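Side-chain contacts in beta-N-acetylglucosaminidase-like protein Glycoside hydrolase family 20 (Flavobacterium johnsoniae, PDB 6YHH), which probably removes terminal N-acetylhexosamine units from chitin-derived oligosaccharides, as a family 20 beta-N-acetylglucosaminidase of bacterial chitin degradation: residues A[566-569]-A[570-573]; A[623-626]-A[627-630]. All blocks are in the same frame, centred on the assembly; numbering follows the deposited sequence.

Interaction 1: residues A[566-569]-A[570-573]; sequences DSLA and FDEA
Residues 566-573 form about two turns of helix 565-579, in which the peptide N-H groups of Phe570 and Asp571 bond to the carbonyls of Asp566 and Ser567. Four i to i+4 backbone hydrogen bonds join 566-569 to 570-573. Phe570 N gives the shortest, 2.8 Å to Asp566 O. Glu572 N gives the longest, 3.2 Å to Leu568 O. Asp571 N bonds to Ser567 O at 2.9 Å, with an N-H...O angle of 161°.

The side chain of Asp571 folds back over the same Ser567 carbonyl. Its CG turns beside its own backbone N (chi1 -76°) and lies 3.1 Å from Ser567 O. Both carboxylate oxygens are acceptors, as is the carbonyl, and OD1 and OD2 each stay 3.4 Å from Ser567 O. The carboxylate is therefore not bonded to this carbonyl. OD1 instead takes a hydrogen bond with Ser667 of helix 665-671. On the Leu568 side, CD2 comes no nearer than 4.3 Å to Asp571 OD2, a loose contact.

Phe570 behaves differently. Its CB rests 3.3 Å from Asp566 O, but with CG anti to the backbone N (chi1 -175°) the ring leads away from 566-569. It meets Phe592 and Trp596 of helix 583-607 edge-to-face. Asp566 sends OD2 to a salt bridge with Lys595 of that same helix, and Ser567 OG is hydrogen-bonded to Ser663 OG.

The chemistry thus divides in two. Peptide groups satisfy one another along the helix, while Asp566, Ser567, Phe570 and Asp571 turn their side chains to neighbouring elements. Glu572 OE2 stays on the helix, bonded to Gln576. The Asp571 carboxylate carbon lies over Ser567 O while Ser667 holds OD1, so any repulsion there is probably mild.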
ATOM      1  N   ASP A 566      -3.717 -24.447   8.421  1.00 10.68           N
ATOM      2  CA  ASP A 566      -3.669 -25.526   9.453  1.00 11.47           C
ATOM      3  C   ASP A 566      -4.794 -26.529   9.282  1.00 11.48           C
ATOM      4  O   ASP A 566      -4.650 -27.679   9.599  1.00 10.71           O
ATOM      5  CB  ASP A 566      -3.691 -24.954  10.854  1.00 12.77           C
ATOM      6  CG  ASP A 566      -2.386 -24.380  11.282  1.00 16.90           C
ATOM      7  OD1 ASP A 566      -1.327 -24.391  10.528  1.00 18.90           O
ATOM      8  OD2 ASP A 566      -2.324 -23.876  12.461  1.00 18.74           O
ATOM      9  N   SER A 567      -5.963 -26.073   8.763  1.00 10.56           N
ATOM     10  CA  SER A 567      -7.034 -26.987   8.386  1.00 10.07           C
ATOM     11  C   SER A 567      -6.526 -28.006   7.372  1.00 11.42           C
ATOM     12  O   SER A 567      -6.801 -29.187   7.511  1.00 11.81           O
ATOM     13  CB  SER A 567      -8.228 -26.277   7.802  1.00 10.50           C
ATOM     14  OG  SER A 567      -8.745 -25.386   8.818  1.00 10.07           O
ATOM     15  N   LEU A 568      -5.854 -27.539   6.320  1.00 11.19           N
ATOM     16  CA  LEU A 568      -5.380 -28.491   5.295  1.00 12.96           C
ATOM     17  C   LEU A 568      -4.383 -29.474   5.923  1.00 13.17           C
ATOM     18  O   LEU A 568      -4.422 -30.675   5.605  1.00 13.94           O
ATOM     19  CB  LEU A 568      -4.719 -27.738   4.165  1.00 14.60           C
ATOM     20  CG  LEU A 568      -5.640 -26.915   3.254  1.00 17.44           C
ATOM     21  CD1 LEU A 568      -4.808 -26.146   2.208  1.00 17.97           C
ATOM     22  CD2 LEU A 568      -6.734 -27.722   2.690  1.00 20.89           C
ATOM     23  N   ALA A 569      -3.515 -28.974   6.786  1.00 12.32           N
ATOM     24  CA  ALA A 569      -2.588 -29.870   7.484  1.00 12.29           C
ATOM     25  C   ALA A 569      -3.224 -30.859   8.389  1.00 12.83           C
ATOM     26  O   ALA A 569      -2.797 -32.003   8.476  1.00 12.58           O
ATOM     27  CB  ALA A 569      -1.487 -29.084   8.177  1.00 13.08           C
ATOM     28  N   PHE A 570      -4.236 -30.421   9.093  1.00 12.60           N
ATOM     29  CA  PHE A 570      -5.033 -31.276   9.943  1.00 12.03           C
ATOM     30  C   PHE A 570      -5.697 -32.358   9.164  1.00 12.15           C
ATOM     31  O   PHE A 570      -5.670 -33.581   9.496  1.00 13.78           O
ATOM     32  CB  PHE A 570      -6.068 -30.453  10.718  1.00 10.81           C
ATOM     33  CG  PHE A 570      -6.846 -31.272  11.706  1.00 10.83           C
ATOM     34  CD1 PHE A 570      -6.221 -31.887  12.808  1.00 10.99           C
ATOM     35  CD2 PHE A 570      -8.238 -31.449  11.586  1.00 11.48           C
ATOM     36  CE1 PHE A 570      -6.996 -32.595  13.741  1.00 10.74           C
ATOM     37  CE2 PHE A 570      -8.977 -32.164  12.482  1.00 11.98           C
ATOM     38  CZ  PHE A 570      -8.319 -32.791  13.578  1.00 11.39           C
ATOM     39  N   ASP A 571      -6.312 -31.952   8.042  1.00 11.81           N
ATOM     40  CA  ASP A 571      -7.017 -32.905   7.236  1.00 12.90           C
ATOM     41  C   ASP A 571      -6.074 -34.063   6.813  1.00 12.25           C
ATOM     42  O   ASP A 571      -6.519 -35.238   6.827  1.00 14.19           O
ATOM     43  CB  ASP A 571      -7.480 -32.217   5.943  1.00 12.87           C
ATOM     44  CG  ASP A 571      -8.701 -31.285   6.139  1.00 14.12           C
ATOM     45  OD1 ASP A 571      -9.397 -31.350   7.147  1.00 12.36           O
ATOM     46  OD2 ASP A 571      -8.933 -30.504   5.184  1.00 16.21           O
ATOM     47  N   GLU A 572      -4.871 -33.695   6.426  1.00 13.18           N
ATOM     48  CA  GLU A 572      -3.819 -34.641   5.967  1.00 14.51           C
ATOM     49  C   GLU A 572      -3.455 -35.535   7.138  1.00 15.41           C
ATOM     50  O   GLU A 572      -3.398 -36.793   6.993  1.00 16.88           O
ATOM     51  CB  GLU A 572      -2.593 -33.903   5.446  1.00 18.15           C
ATOM     52  CG  GLU A 572      -1.382 -34.814   5.100  1.00 22.52           C
ATOM     53  CD  GLU A 572      -1.669 -35.780   3.937  1.00 30.57           C
ATOM     54  OE1 GLU A 572      -2.744 -35.638   3.239  1.00 28.89           O
ATOM     55  OE2 GLU A 572      -0.812 -36.719   3.737  1.00 33.13           O
ATOM     56  N   ALA A 573      -3.228 -34.947   8.302  1.00 14.10           N
ATOM     57  CA  ALA A 573      -2.863 -35.745   9.466  1.00 14.41           C
ATOM     58  C   ALA A 573      -3.978 -36.715   9.840  1.00 15.99           C
ATOM     59  O   ALA A 573      -3.713 -37.901  10.204  1.00 15.08           O
ATOM     60  CB  ALA A 573      -2.505 -34.836  10.634  1.00 14.77           C
TER

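Interaction 2: residues A[623-626]-A[627-630]; sequences LSDA and SQEL
Residues 623-626 and 627-630 follow one another in helix 617-634, with Ser627 N, Gln628 N, Glu629 N and Leu630 N bonded to the carbonyls four residues back. The bond from Leu630 N to Ala626 O, 2.9 Å, runs almost in line with the carbonyl. That from Glu629 N to Asp625 O is longer, at 3.3 Å.

Two side chains add to these backbone bonds. Ser627 OG turns beside its own backbone N (chi1 -65°) and donates to Leu623 O at 2.7 Å. Leu623 O thus holds two donors, OG and N of Ser627, which come from opposite faces of its plane. OG stands well above that plane, 40° out of it. Phe593 and Trp596 of helix 583-607 lie against Ser627, so the inward bond satisfies a hydroxyl in a buried, aromatic setting.

Gln628 reaches back over the preceding turn. Its NE2 donates to Ser624 OG at 3.0 Å, with the hydroxyl close to the amide plane. The same nitrogen makes a weak bond to Ser624 O at 3.4 Å. Ser624 OG is brought to it by being anti to the backbone N. Asp625 runs beside Gln628, pointing the same way, with its carboxylate plane 72° from the amide. Its salt bridge, however, is to Lys621, one turn earlier.

Leu630 CG packs 3.2 Å from Ala626 O, and its side chain continues onto Phe593. A serine hydroxyl bonded to the carbonyl four residues back is a familiar feature of alpha-helices. Here it belongs to a helix packed on helix 583-607 through Leu623, Ser627 and Leu630, and on helix 642-650 through Ala626 and Glu629.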
ATOM      1  N   LEU A 623     -14.035 -25.213  19.461  1.00 10.61           N
ATOM      2  CA  LEU A 623     -12.918 -26.028  18.993  1.00 10.67           C
ATOM      3  C   LEU A 623     -12.048 -26.575  20.155  1.00 10.30           C
ATOM      4  O   LEU A 623     -11.604 -27.752  20.119  1.00 11.75           O
ATOM      5  CB  LEU A 623     -12.038 -25.192  18.020  1.00 10.40           C
ATOM      6  CG  LEU A 623     -10.907 -25.896  17.397  1.00  9.68           C
ATOM      7  CD1 LEU A 623     -11.368 -27.110  16.605  1.00 10.49           C
ATOM      8  CD2 LEU A 623     -10.035 -24.942  16.542  1.00 10.35           C
ATOM      9  N   SER A 624     -11.799 -25.761  21.185  1.00 10.33           N
ATOM     10  CA  SER A 624     -11.015 -26.122  22.351  1.00 11.84           C
ATOM     11  C   SER A 624     -11.739 -27.211  23.067  1.00 12.30           C
ATOM     12  O   SER A 624     -11.107 -28.214  23.471  1.00 12.60           O
ATOM     13  CB  SER A 624     -10.817 -24.919  23.284  1.00 12.87           C
ATOM     14  OG  SER A 624     -10.093 -25.378  24.468  1.00 14.35           O
ATOM     15  N   ASP A 625     -13.030 -27.052  23.224  1.00 11.95           N
ATOM     16  CA  ASP A 625     -13.824 -28.135  23.925  1.00 13.04           C
ATOM     17  C   ASP A 625     -13.729 -29.443  23.198  1.00 13.54           C
ATOM     18  O   ASP A 625     -13.495 -30.490  23.833  1.00 15.36           O
ATOM     19  CB  ASP A 625     -15.287 -27.743  24.124  1.00 13.50           C
ATOM     20  CG  ASP A 625     -15.496 -26.653  25.149  1.00 13.27           C
ATOM     21  OD1 ASP A 625     -14.627 -26.278  25.942  1.00 14.12           O
ATOM     22  OD2 ASP A 625     -16.594 -26.114  25.170  1.00 16.60           O
ATOM     23  N   ALA A 626     -13.939 -29.451  21.881  1.00 13.02           N
ATOM     24  CA  ALA A 626     -13.807 -30.664  21.085  1.00 13.38           C
ATOM     25  C   ALA A 626     -12.386 -31.231  21.190  1.00 15.17           C
ATOM     26  O   ALA A 626     -12.209 -32.470  21.306  1.00 14.65           O
ATOM     27  CB  ALA A 626     -14.222 -30.431  19.655  1.00 14.65           C
ATOM     28  N   SER A 627     -11.378 -30.355  21.122  1.00 13.39           N
ATOM     29  CA  SER A 627      -9.962 -30.767  21.193  1.00 13.07           C
ATOM     30  C   SER A 627      -9.676 -31.499  22.516  1.00 15.16           C
ATOM     31  O   SER A 627      -9.035 -32.568  22.506  1.00 16.56           O
ATOM     32  CB  SER A 627      -9.057 -29.568  21.008  1.00 12.89           C
ATOM     33  OG  SER A 627      -9.197 -29.007  19.704  1.00 11.81           O
ATOM     34  N   GLN A 628     -10.165 -30.935  23.612  1.00 15.04           N
ATOM     35  CA  GLN A 628      -9.932 -31.534  24.938  1.00 17.40           C
ATOM     36  C   GLN A 628     -10.495 -32.947  24.975  1.00 18.13           C
ATOM     37  O   GLN A 628      -9.865 -33.870  25.528  1.00 19.68           O
ATOM     38  CB  GLN A 628     -10.562 -30.670  26.071  1.00 18.24           C
ATOM     39  CG  GLN A 628      -9.825 -29.365  26.348  1.00 20.67           C
ATOM     40  CD  GLN A 628     -10.600 -28.328  27.236  1.00 26.25           C
ATOM     41  OE1 GLN A 628     -10.850 -28.574  28.380  1.00 27.29           O
ATOM     42  NE2 GLN A 628     -10.817 -27.136  26.727  1.00 31.23           N
ATOM     43  N   GLU A 629     -11.677 -33.118  24.453  1.00 16.65           N
ATOM     44  CA  GLU A 629     -12.343 -34.448  24.526  1.00 18.43           C
ATOM     45  C   GLU A 629     -11.692 -35.461  23.554  1.00 20.47           C
ATOM     46  O   GLU A 629     -11.425 -36.684  23.886  1.00 20.77           O
ATOM     47  CB  GLU A 629     -13.846 -34.340  24.322  1.00 20.06           C
ATOM     48  CG  GLU A 629     -14.626 -35.639  24.633  1.00 22.21           C
ATOM     49  CD  GLU A 629     -14.578 -35.962  26.128  1.00 23.48           C
ATOM     50  OE1 GLU A 629     -14.671 -35.029  26.950  1.00 23.43           O
ATOM     51  OE2 GLU A 629     -14.457 -37.165  26.461  1.00 26.64           O
ATOM     52  N   LEU A 630     -11.369 -34.995  22.344  1.00 16.73           N
ATOM     53  CA  LEU A 630     -10.731 -35.837  21.393  1.00 16.08           C
ATOM     54  C   LEU A 630      -9.331 -36.269  21.842  1.00 17.32           C
ATOM     55  O   LEU A 630      -8.875 -37.373  21.448  1.00 18.56           O
ATOM     56  CB  LEU A 630     -10.655 -35.179  20.019  1.00 17.22           C
ATOM     57  CG  LEU A 630     -12.046 -35.059  19.377  1.00 18.33           C
ATOM     58  CD1 LEU A 630     -12.059 -34.140  18.150  1.00 17.89           C
ATOM     59  CD2 LEU A 630     -12.598 -36.399  18.955  1.00 18.04           C
TER

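Overall arrangement
Both contacts are two-turn stretches of helix in the C-terminal part of the chain, on the same side of the chain's centre. Interaction 1 comes first, on helix 565-579, and interaction 2 follows on helix 617-634. Helix 583-607 lies between them in sequence. Their centres are 16 Å apart and their nearest atoms about 6 Å apart, so they do not touch. Helix 583-607 links them: Trp596 meets Phe570 of one stretch and Leu623 and Ser627 of the other. Val664 also touches both. The two stretches thus help build the C-terminal helical region packed round helix 583-607, away from the predicted proton donor Glu317.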